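Local coordinates for protein alpha-galactosidase (PDB 6LCJ) that probably hydrolyses terminal alpha-galactosidic bonds in oligosaccharides, acting as a thermostable hexameric glycosidase of family GH36, at residues F190-Q200 against I223-F234; R328-C339 against G348-G356. All coordinates share one frame; numbering follows the deposited sequence.

Both contacts join strands that are neighbours in the parallel barrel of the chain: interaction 1 pairs strands 192-195 and 229-234, interaction 2 pairs strands 335-338 and 352-354. Strand 298-303 lies between the two pairs, so the four strands belong to one continuous run of the sheet, and the centres of the contacts are about 16 Å apart. They touch directly where Arg-229 NH2 packs 3.7 Å from Tyr-335 CB. Further along the strands both reach Asp-304, just after strand 298-303: Trp-233 NE1 donates a hydrogen bond to Asp-304 OD2, and the side chain of Cys-339 packs on the same residue. This lies toward the C-terminal strand ends, where barrels of this kind carry their active sites.

Interaction 1: residues F190-Q200 against I223-F234; sequences FEVFQIDDGWQ and IRERGLRAGLWF
Residues 192-195 run parallel to 229-234, their axes 26° apart, and backbone bonds alternate from Arg-229 N to Glu-191 O, Phe-193 N to Arg-229 O, Gly-231 N to Phe-193 O and Ile-195 N to Gly-231 O. Gln-194 CG lies 3.7 Å from Gly-231 CA, where a beta carbon on the glycine would collide with it. On the face carrying Phe-193, that ring meets Ile-223 CD1 through CD1 at 3.7 Å; helices 175-185 and 216-224 pack on this side.

Past Ile-195, aromatic groups take over. Trp-199 NE1 donates to Trp-233 O at 3.1 Å, the acceptor in the plane of the indole and the donor in that of the carbonyl. Leu-232 CD1 sits over one face of this indole, 3.4 Å from the centroid of the five-membered ring. The CZ2 edge of the Trp-199 six-membered ring points at the face of Phe-234 in an offset edge-to-face pair, planes at 87° and ring centroids 5.5 Å apart. Trp-233 has CG anti to its backbone N (chi1 174°), which lays its indole along Asp-196 and Asp-197. Asp-197 CB stands over the six-membered ring, 3.7 Å from its centroid, and Asp-196 OD1 lies over the same face.

The two carboxylates are held in turn: Gln-200 NE2 reaches Asp-197 OD1 at 2.6 Å, while Gln-194 NE2 meets Asp-196 OD2 at 2.9 Å, an oxygen also paired with Lys-302. Adjacent parallel strands with helices outside, and polar and aromatic groups gathered at the C-terminal strand ends, are characteristic of a TIM barrel, here consistent with the GH36 glycosidase domain.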
loop_
_atom_site.group_PDB
_atom_site.type_symbol
_atom_site.label_atom_id
_atom_site.label_comp_id
_atom_site.label_asym_id
_atom_site.label_seq_id
_atom_site.Cartn_x
_atom_site.Cartn_y
_atom_site.Cartn_z
ATOM N N PHE E 190 -7.650 55.478 -26.623
ATOM C CA PHE E 190 -7.446 54.081 -26.983
ATOM C C PHE E 190 -7.329 53.955 -28.498
ATOM O O PHE E 190 -7.762 54.825 -29.254
ATOM C CB PHE E 190 -8.597 53.201 -26.487
ATOM C CG PHE E 190 -8.606 52.994 -25.008
ATOM C CD1 PHE E 190 -7.673 52.158 -24.408
ATOM C CD2 PHE E 190 -9.552 53.636 -24.206
ATOM C CE1 PHE E 190 -7.684 51.959 -23.012
ATOM C CE2 PHE E 190 -9.567 53.451 -22.819
ATOM C CZ PHE E 190 -8.632 52.613 -22.220
ATOM N N GLU E 191 -6.745 52.844 -28.937
ATOM C CA GLU E 191 -6.668 52.520 -30.354
ATOM C C GLU E 191 -7.425 51.258 -30.738
ATOM O O GLU E 191 -7.723 51.085 -31.921
ATOM C CB GLU E 191 -5.203 52.370 -30.790
ATOM C CG GLU E 191 -4.257 53.192 -29.929
ATOM C CD GLU E 191 -2.839 53.188 -30.438
ATOM O OE1 GLU E 191 -1.966 52.561 -29.796
ATOM O OE2 GLU E 191 -2.590 53.826 -31.479
ATOM N N VAL E 192 -7.742 50.383 -29.782
ATOM C CA VAL E 192 -8.410 49.111 -30.037
ATOM C C VAL E 192 -9.495 48.923 -28.984
ATOM O O VAL E 192 -9.264 49.160 -27.795
ATOM C CB VAL E 192 -7.423 47.920 -29.993
ATOM C CG1 VAL E 192 -8.106 46.628 -30.432
ATOM C CG2 VAL E 192 -6.187 48.182 -30.828
ATOM N N PHE E 193 -10.679 48.492 -29.419
ATOM C CA PHE E 193 -11.760 48.083 -28.532
ATOM C C PHE E 193 -11.945 46.582 -28.738
ATOM O O PHE E 193 -12.418 46.157 -29.799
ATOM C CB PHE E 193 -13.036 48.851 -28.848
ATOM C CG PHE E 193 -14.148 48.609 -27.875
ATOM C CD1 PHE E 193 -14.975 47.507 -28.005
ATOM C CD2 PHE E 193 -14.376 49.490 -26.826
ATOM C CE1 PHE E 193 -16.014 47.287 -27.108
ATOM C CE2 PHE E 193 -15.419 49.275 -25.922
ATOM C CZ PHE E 193 -16.243 48.166 -26.070
ATOM N N GLN E 194 -11.565 45.777 -27.741
ATOM C CA GLN E 194 -11.431 44.336 -27.927
ATOM C C GLN E 194 -12.490 43.581 -27.134
ATOM O O GLN E 194 -12.550 43.701 -25.911
ATOM C CB GLN E 194 -10.036 43.859 -27.537
ATOM C CG GLN E 194 -9.775 42.387 -27.895
ATOM C CD GLN E 194 -9.402 41.579 -26.669
ATOM O OE1 GLN E 194 -8.434 41.910 -25.968
ATOM N NE2 GLN E 194 -10.178 40.530 -26.383
ATOM N N ILE E 195 -13.316 42.808 -27.842
ATOM C CA ILE E 195 -14.333 41.942 -27.243
ATOM C C ILE E 195 -13.682 40.617 -26.864
ATOM O O ILE E 195 -13.071 39.953 -27.709
ATOM C CB ILE E 195 -15.503 41.714 -28.210
ATOM C CG1 ILE E 195 -16.205 43.024 -28.493
ATOM C CG2 ILE E 195 -16.512 40.735 -27.642
ATOM C CD1 ILE E 195 -16.626 43.117 -29.895
ATOM N N ASP E 196 -13.826 40.221 -25.607
ATOM C CA ASP E 196 -13.148 39.034 -25.137
ATOM C C ASP E 196 -14.123 37.854 -25.064
ATOM O O ASP E 196 -15.131 37.806 -25.782
ATOM C CB ASP E 196 -12.491 39.320 -23.783
ATOM C CG ASP E 196 -11.250 38.467 -23.545
ATOM O OD1 ASP E 196 -11.375 37.404 -22.870
ATOM O OD2 ASP E 196 -10.151 38.875 -24.001
ATOM N N ASP E 197 -13.813 36.893 -24.200
ATOM C CA ASP E 197 -14.632 35.705 -24.019
ATOM C C ASP E 197 -16.043 36.105 -23.616
ATOM O O ASP E 197 -16.235 37.008 -22.798
ATOM C CB ASP E 197 -13.967 34.824 -22.958
ATOM C CG ASP E 197 -14.664 33.500 -22.733
ATOM O OD1 ASP E 197 -15.513 33.078 -23.545
ATOM O OD2 ASP E 197 -14.324 32.852 -21.719
ATOM N N GLY E 198 -17.035 35.469 -24.246
ATOM C CA GLY E 198 -18.427 35.728 -23.942
ATOM C C GLY E 198 -19.321 36.053 -25.127
ATOM O O GLY E 198 -20.545 36.111 -24.980
ATOM N N TRP E 199 -18.738 36.294 -26.299
ATOM C CA TRP E 199 -19.541 36.577 -27.483
ATOM C C TRP E 199 -19.968 35.325 -28.246
ATOM O O TRP E 199 -20.944 35.387 -28.999
ATOM C CB TRP E 199 -18.779 37.497 -28.438
ATOM C CG TRP E 199 -17.559 36.856 -29.027
ATOM C CD1 TRP E 199 -16.298 36.859 -28.503
ATOM C CD2 TRP E 199 -17.482 36.113 -30.250
ATOM N NE1 TRP E 199 -15.440 36.164 -29.321
ATOM C CE2 TRP E 199 -16.138 35.701 -30.405
ATOM C CE3 TRP E 199 -18.418 35.753 -31.229
ATOM C CZ2 TRP E 199 -15.707 34.950 -31.499
ATOM C CZ3 TRP E 199 -17.986 35.016 -32.319
ATOM C CH2 TRP E 199 -16.640 34.621 -32.444
ATOM N N GLN E 200 -19.284 34.200 -28.055
ATOM C CA GLN E 200 -19.447 33.001 -28.869
ATOM C C GLN E 200 -20.524 32.070 -28.309
ATOM O O GLN E 200 -20.920 32.157 -27.146
ATOM C CB GLN E 200 -18.112 32.254 -28.979
ATOM C CG GLN E 200 -17.686 31.515 -27.711
ATOM C CD GLN E 200 -17.146 32.440 -26.600
ATOM O OE1 GLN E 200 -17.161 33.666 -26.716
ATOM N NE2 GLN E 200 -16.667 31.841 -25.524
ATOM N N ILE E 223 -17.562 50.114 -33.916
ATOM C CA ILE E 223 -16.285 50.416 -33.270
ATOM C C ILE E 223 -15.402 51.252 -34.186
ATOM O O ILE E 223 -14.761 52.216 -33.743
ATOM C CB ILE E 223 -15.566 49.120 -32.848
ATOM C CG1 ILE E 223 -16.306 48.431 -31.712
ATOM C CG2 ILE E 223 -14.130 49.405 -32.425
ATOM C CD1 ILE E 223 -15.911 46.992 -31.573
ATOM N N ARG E 224 -15.306 50.865 -35.461
ATOM C CA ARG E 224 -14.528 51.671 -36.404
ATOM C C ARG E 224 -15.161 53.037 -36.614
ATOM O O ARG E 224 -14.445 54.027 -36.791
ATOM C CB ARG E 224 -14.381 50.954 -37.744
ATOM C CG ARG E 224 -13.713 49.588 -37.661
ATOM C CD ARG E 224 -14.041 48.765 -38.911
ATOM N NE ARG E 224 -12.929 47.923 -39.341
ATOM C CZ ARG E 224 -11.865 48.352 -40.013
ATOM N NH1 ARG E 224 -11.753 49.634 -40.342
ATOM N NH2 ARG E 224 -10.913 47.487 -40.357
ATOM N N GLU E 225 -16.494 53.103 -36.569
ATOM C CA GLU E 225 -17.224 54.360 -36.670
ATOM C C GLU E 225 -16.842 55.349 -35.573
ATOM O O GLU E 225 -17.163 56.536 -35.688
ATOM C CB GLU E 225 -18.731 54.084 -36.616
ATOM C CG GLU E 225 -19.427 54.063 -37.969
ATOM C CD GLU E 225 -20.789 53.379 -37.914
ATOM O OE1 GLU E 225 -21.513 53.574 -36.907
ATOM O OE2 GLU E 225 -21.132 52.641 -38.871
ATOM N N ARG E 226 -16.184 54.895 -34.507
ATOM C CA ARG E 226 -15.721 55.786 -33.451
ATOM C C ARG E 226 -14.201 55.919 -33.436
ATOM O O ARG E 226 -13.622 56.300 -32.412
ATOM C CB ARG E 226 -16.232 55.317 -32.092
ATOM C CG ARG E 226 -17.717 55.514 -31.910
ATOM C CD ARG E 226 -18.013 56.980 -31.649
ATOM N NE ARG E 226 -18.821 57.198 -30.445
ATOM C CZ ARG E 226 -18.572 58.150 -29.542
ATOM N NH1 ARG E 226 -17.536 58.969 -29.702
ATOM N NH2 ARG E 226 -19.355 58.290 -28.479
ATOM N N GLY E 227 -13.547 55.615 -34.555
ATOM C CA GLY E 227 -12.117 55.774 -34.660
ATOM C C GLY E 227 -11.292 54.677 -34.029
ATOM O O GLY E 227 -10.084 54.858 -33.858
ATOM N N LEU E 228 -11.888 53.539 -33.694
ATOM C CA LEU E 228 -11.177 52.476 -33.005
ATOM C C LEU E 228 -11.113 51.223 -33.865
ATOM O O LEU E 228 -12.087 50.867 -34.541
ATOM C CB LEU E 228 -11.850 52.146 -31.667
ATOM C CG LEU E 228 -11.721 53.204 -30.574
ATOM C CD1 LEU E 228 -12.794 53.010 -29.518
ATOM C CD2 LEU E 228 -10.354 53.108 -29.967
ATOM N N ARG E 229 -9.957 50.565 -33.838
ATOM C CA ARG E 229 -9.857 49.218 -34.372
ATOM C C ARG E 229 -10.628 48.251 -33.486
ATOM O O ARG E 229 -10.714 48.422 -32.267
ATOM C CB ARG E 229 -8.399 48.775 -34.451
ATOM C CG ARG E 229 -7.533 49.600 -35.372
ATOM C CD ARG E 229 -6.059 49.308 -35.109
ATOM N NE ARG E 229 -5.726 47.930 -35.444
ATOM C CZ ARG E 229 -4.486 47.457 -35.479
ATOM N NH1 ARG E 229 -3.459 48.249 -35.206
ATOM N NH2 ARG E 229 -4.274 46.189 -35.799
ATOM N N ALA E 230 -11.178 47.217 -34.108
ATOM C CA ALA E 230 -12.005 46.241 -33.420
ATOM C C ALA E 230 -11.196 44.981 -33.117
ATOM O O ALA E 230 -10.473 44.480 -33.981
ATOM C CB ALA E 230 -13.236 45.910 -34.262
ATOM N N GLY E 231 -11.328 44.474 -31.894
ATOM C CA GLY E 231 -10.565 43.320 -31.439
ATOM C C GLY E 231 -11.495 42.206 -31.000
ATOM O O GLY E 231 -12.556 42.471 -30.430
ATOM N N LEU E 232 -11.097 40.957 -31.280
ATOM C CA LEU E 232 -11.905 39.793 -30.943
ATOM C C LEU E 232 -11.013 38.674 -30.409
ATOM O O LEU E 232 -9.844 38.544 -30.793
ATOM C CB LEU E 232 -12.713 39.323 -32.162
ATOM C CG LEU E 232 -13.868 38.323 -32.015
ATOM C CD1 LEU E 232 -15.014 38.876 -31.194
ATOM C CD2 LEU E 232 -14.375 37.922 -33.396
ATOM N N TRP E 233 -11.596 37.860 -29.525
ATOM C CA TRP E 233 -10.930 36.796 -28.782
ATOM C C TRP E 233 -11.362 35.427 -29.298
ATOM O O TRP E 233 -12.557 35.178 -29.470
ATOM C CB TRP E 233 -11.295 36.915 -27.292
ATOM C CG TRP E 233 -10.823 35.817 -26.366
ATOM C CD1 TRP E 233 -9.680 35.819 -25.616
ATOM C CD2 TRP E 233 -11.495 34.587 -26.061
ATOM N NE1 TRP E 233 -9.600 34.671 -24.866
ATOM C CE2 TRP E 233 -10.698 33.894 -25.125
ATOM C CE3 TRP E 233 -12.691 34.002 -26.486
ATOM C CZ2 TRP E 233 -11.055 32.643 -24.617
ATOM C CZ3 TRP E 233 -13.047 32.753 -25.972
ATOM C CH2 TRP E 233 -12.228 32.093 -25.054
ATOM N N PHE E 234 -10.397 34.524 -29.498
ATOM C CA PHE E 234 -10.686 33.119 -29.791
ATOM C C PHE E 234 -9.812 32.206 -28.939
ATOM O O PHE E 234 -8.736 32.593 -28.491
ATOM C CB PHE E 234 -10.437 32.753 -31.264
ATOM C CG PHE E 234 -11.225 33.561 -32.231
ATOM C CD1 PHE E 234 -10.723 34.760 -32.720
ATOM C CD2 PHE E 234 -12.463 33.119 -32.671
ATOM C CE1 PHE E 234 -11.448 35.521 -33.611
ATOM C CE2 PHE E 234 -13.203 33.866 -33.574
ATOM C CZ PHE E 234 -12.691 35.074 -34.047
HETATM O O HOH W 1 -7.810 53.399 -33.815
#

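Interaction 2: residues R328-C339 against G348-G356; sequences REAAGEAYLLFC and GLADGLRVG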
loop_
_atom_site.group_PDB
_atom_site.type_symbol
_atom_site.label_atom_id
_atom_site.label_comp_id
_atom_site.label_asym_id
_atom_site.label_seq_id
_atom_site.Cartn_x
_atom_site.Cartn_y
_atom_site.Cartn_z
ATOM N N ARG E 328 -0.643 32.808 -38.932
ATOM C CA ARG E 328 0.069 34.058 -39.157
ATOM C C ARG E 328 -0.181 34.571 -40.568
ATOM O O ARG E 328 -0.472 35.754 -40.764
ATOM C CB ARG E 328 1.567 33.874 -38.902
ATOM C CG ARG E 328 2.446 35.080 -39.313
ATOM C CD ARG E 328 2.390 36.254 -38.318
ATOM N NE ARG E 328 1.252 37.142 -38.562
ATOM C CZ ARG E 328 0.822 38.078 -37.717
ATOM N NH1 ARG E 328 1.415 38.255 -36.546
ATOM N NH2 ARG E 328 -0.212 38.840 -38.041
ATOM N N GLU E 329 -0.087 33.680 -41.564
ATOM C CA GLU E 329 -0.302 34.073 -42.952
ATOM C C GLU E 329 -1.760 34.402 -43.214
ATOM O O GLU E 329 -2.065 35.341 -43.955
ATOM C CB GLU E 329 0.170 32.970 -43.892
ATOM C CG GLU E 329 1.673 32.923 -44.060
ATOM C CD GLU E 329 2.213 34.057 -44.946
ATOM O OE1 GLU E 329 1.420 34.898 -45.430
ATOM O OE2 GLU E 329 3.442 34.112 -45.156
ATOM N N ALA E 330 -2.677 33.649 -42.611
ATOM C CA ALA E 330 -4.092 33.937 -42.811
ATOM C C ALA E 330 -4.471 35.296 -42.241
ATOM O O ALA E 330 -5.427 35.921 -42.717
ATOM C CB ALA E 330 -4.953 32.839 -42.193
ATOM N N ALA E 331 -3.736 35.769 -41.232
ATOM C CA ALA E 331 -4.029 37.043 -40.585
ATOM C C ALA E 331 -3.369 38.219 -41.284
ATOM O O ALA E 331 -3.746 39.371 -41.032
ATOM C CB ALA E 331 -3.587 37.014 -39.117
ATOM N N GLY E 332 -2.409 37.954 -42.156
ATOM C CA GLY E 332 -1.742 39.039 -42.844
ATOM C C GLY E 332 -1.113 39.984 -41.849
ATOM O O GLY E 332 -0.363 39.577 -40.954
ATOM N N GLU E 333 -1.425 41.262 -41.993
ATOM C CA GLU E 333 -0.843 42.290 -41.144
ATOM C C GLU E 333 -1.698 42.605 -39.923
ATOM O O GLU E 333 -1.355 43.508 -39.160
ATOM C CB GLU E 333 -0.596 43.553 -41.973
ATOM C CG GLU E 333 0.287 43.274 -43.195
ATOM C CD GLU E 333 0.615 44.519 -44.010
ATOM O OE1 GLU E 333 -0.324 45.241 -44.427
ATOM O OE2 GLU E 333 1.821 44.766 -44.240
ATOM N N ALA E 334 -2.786 41.874 -39.713
ATOM C CA ALA E 334 -3.547 42.036 -38.493
ATOM C C ALA E 334 -2.638 41.811 -37.292
ATOM O O ALA E 334 -1.550 41.229 -37.404
ATOM C CB ALA E 334 -4.725 41.071 -38.468
ATOM N N TYR E 335 -3.072 42.327 -36.142
ATOM C CA TYR E 335 -2.322 42.203 -34.896
ATOM C C TYR E 335 -2.747 40.918 -34.196
ATOM O O TYR E 335 -3.927 40.752 -33.861
ATOM C CB TYR E 335 -2.567 43.402 -33.977
ATOM C CG TYR E 335 -1.540 43.527 -32.867
ATOM C CD1 TYR E 335 -1.643 42.757 -31.711
ATOM C CD2 TYR E 335 -0.459 44.394 -32.980
ATOM C CE1 TYR E 335 -0.706 42.857 -30.699
ATOM C CE2 TYR E 335 0.480 44.497 -31.976
ATOM C CZ TYR E 335 0.352 43.726 -30.834
ATOM O OH TYR E 335 1.280 43.818 -29.828
ATOM N N LEU E 336 -1.796 40.024 -33.955
ATOM C CA LEU E 336 -2.078 38.807 -33.205
ATOM C C LEU E 336 -1.433 38.911 -31.828
ATOM O O LEU E 336 -0.208 39.080 -31.712
ATOM C CB LEU E 336 -1.589 37.566 -33.951
ATOM C CG LEU E 336 -2.249 37.369 -35.308
ATOM C CD1 LEU E 336 -1.706 36.118 -35.963
ATOM C CD2 LEU E 336 -3.767 37.324 -35.166
ATOM N N LEU E 337 -2.270 38.855 -30.799
ATOM C CA LEU E 337 -1.836 38.762 -29.417
ATOM C C LEU E 337 -1.946 37.302 -29.006
ATOM O O LEU E 337 -3.048 36.742 -29.016
ATOM C CB LEU E 337 -2.700 39.638 -28.510
ATOM C CG LEU E 337 -2.397 39.468 -27.013
ATOM C CD1 LEU E 337 -1.043 40.072 -26.663
ATOM C CD2 LEU E 337 -3.484 40.079 -26.158
ATOM N N PHE E 338 -0.807 36.687 -28.671
ATOM C CA PHE E 338 -0.765 35.284 -28.253
ATOM C C PHE E 338 -0.946 35.185 -26.745
ATOM O O PHE E 338 -0.244 35.866 -25.987
ATOM C CB PHE E 338 0.560 34.622 -28.648
ATOM C CG PHE E 338 0.643 34.201 -30.104
ATOM C CD1 PHE E 338 -0.090 34.860 -31.089
ATOM C CD2 PHE E 338 1.486 33.169 -30.491
ATOM C CE1 PHE E 338 0.018 34.498 -32.420
ATOM C CE2 PHE E 338 1.593 32.795 -31.827
ATOM C CZ PHE E 338 0.859 33.461 -32.789
ATOM N N CYS E 339 -1.859 34.314 -26.315
ATOM C CA CYS E 339 -2.166 34.133 -24.902
ATOM C C CYS E 339 -2.214 32.640 -24.587
ATOM O O CYS E 339 -2.583 31.828 -25.439
ATOM C CB CYS E 339 -3.516 34.826 -24.532
ATOM S SG CYS E 339 -3.862 34.956 -22.707
ATOM N N GLY E 348 8.508 35.421 -33.278
ATOM C CA GLY E 348 8.514 35.602 -34.708
ATOM C C GLY E 348 7.150 35.544 -35.359
ATOM O O GLY E 348 6.996 36.039 -36.474
ATOM N N LEU E 349 6.161 34.945 -34.705
ATOM C CA LEU E 349 4.798 34.887 -35.215
ATOM C C LEU E 349 3.870 35.856 -34.490
ATOM O O LEU E 349 3.107 36.582 -35.138
ATOM C CB LEU E 349 4.254 33.461 -35.095
ATOM C CG LEU E 349 5.053 32.400 -35.849
ATOM C CD1 LEU E 349 4.587 31.013 -35.480
ATOM C CD2 LEU E 349 4.980 32.634 -37.379
ATOM N N ALA E 350 3.917 35.889 -33.158
ATOM C CA ALA E 350 3.081 36.814 -32.406
ATOM C C ALA E 350 3.571 38.249 -32.564
ATOM O O ALA E 350 4.775 38.506 -32.646
ATOM C CB ALA E 350 3.063 36.443 -30.920
ATOM N N ASP E 351 2.623 39.185 -32.600
ATOM C CA ASP E 351 2.934 40.601 -32.434
ATOM C C ASP E 351 2.993 40.974 -30.959
ATOM O O ASP E 351 3.897 41.700 -30.533
ATOM C CB ASP E 351 1.885 41.470 -33.135
ATOM C CG ASP E 351 1.721 41.112 -34.598
ATOM O OD1 ASP E 351 2.650 41.404 -35.362
ATOM O OD2 ASP E 351 0.676 40.525 -34.975
ATOM N N GLY E 352 2.038 40.480 -30.183
ATOM C CA GLY E 352 2.058 40.627 -28.743
ATOM C C GLY E 352 1.959 39.260 -28.089
ATOM O O GLY E 352 1.294 38.350 -28.605
ATOM N N LEU E 353 2.643 39.114 -26.951
ATOM C CA LEU E 353 2.723 37.841 -26.246
ATOM C C LEU E 353 2.496 38.069 -24.757
ATOM O O LEU E 353 3.223 38.842 -24.128
ATOM C CB LEU E 353 4.073 37.170 -26.494
ATOM C CG LEU E 353 4.333 35.837 -25.794
ATOM C CD1 LEU E 353 3.480 34.767 -26.395
ATOM C CD2 LEU E 353 5.804 35.437 -25.875
ATOM N N ARG E 354 1.494 37.400 -24.197
ATOM C CA ARG E 354 1.308 37.407 -22.751
ATOM C C ARG E 354 2.405 36.578 -22.096
ATOM O O ARG E 354 2.698 35.469 -22.543
ATOM C CB ARG E 354 -0.074 36.867 -22.393
ATOM C CG ARG E 354 -1.222 37.840 -22.720
ATOM C CD ARG E 354 -1.592 38.718 -21.523
ATOM N NE ARG E 354 -1.622 37.903 -20.324
ATOM C CZ ARG E 354 -2.697 37.264 -19.872
ATOM N NH1 ARG E 354 -3.873 37.381 -20.486
ATOM N NH2 ARG E 354 -2.596 36.506 -18.786
ATOM N N VAL E 355 3.034 37.132 -21.056
ATOM C CA VAL E 355 4.173 36.504 -20.393
ATOM C C VAL E 355 3.887 36.134 -18.945
ATOM O O VAL E 355 4.790 35.667 -18.250
ATOM C CB VAL E 355 5.433 37.393 -20.462
ATOM C CG1 VAL E 355 5.963 37.474 -21.875
ATOM C CG2 VAL E 355 5.109 38.765 -19.929
ATOM N N GLY E 356 2.670 36.328 -18.466
ATOM C CA GLY E 356 2.332 35.900 -17.132
ATOM C C GLY E 356 0.898 35.428 -16.986
ATOM O O GLY E 356 0.047 35.611 -17.870
#
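Strands 335-338 and 352-354 lie side by side and parallel in a TIM barrel. Among the backbone bonds, Leu-336 O accepts from both Asp-351 N and Gly-352 N, Phe-338 N donates to Gly-352 O at 2.7 Å, and Arg-354 N donates to Phe-338 O. Gly-352 leaves the room that Leu-337 CD1 and the Tyr-335 hydroxyl take up; a beta carbon there would run into both.

The charged group lies at the start of the strands. Arg-328, on the last turn of helix 317-331, bends at chi2 and chi3 (77° and -85°) so that NH1 grips two acceptors at the edge of its guanidinium: Asp-351 OD2 at 2.9 Å, in a salt bridge, and Leu-349 O at 2.8 Å. NH2 turns back to Ala-334 O at 2.8 Å, and Leu-336 CD1 covers one guanidinium face. Asp-351 OD2 gives its anti lone pair to Leu-336 N at 2.7 Å in a nearly straight bond (176°), while the arginine comes from above the carboxylate plane. Asp-351 OD1 turns to Arg-154 and Ser-156. A methionine in place of Arg-328 would probably leave the buried Leu-349 and Ala-334 carbonyls without these donors and deprive Asp-351 of one of its two positive partners.

Two of the carbon contacts are made over ring faces. Asp-351 CB sits above the centre of the Tyr-335 ring, 3.5 Å from its centroid; the hydroxyl of that tyrosine bonds to His-398. Ala-350 CB stands over the Phe-338 ring, also 3.5 Å from the centroid, and Leu-353 CD1 packs against Phe-338 CB.

At the far end Arg-354, in a salt bridge with Asp-358, presents a guanidinium face to Cys-339, whose SG lies 3.3 Å from Arg-354 NH1.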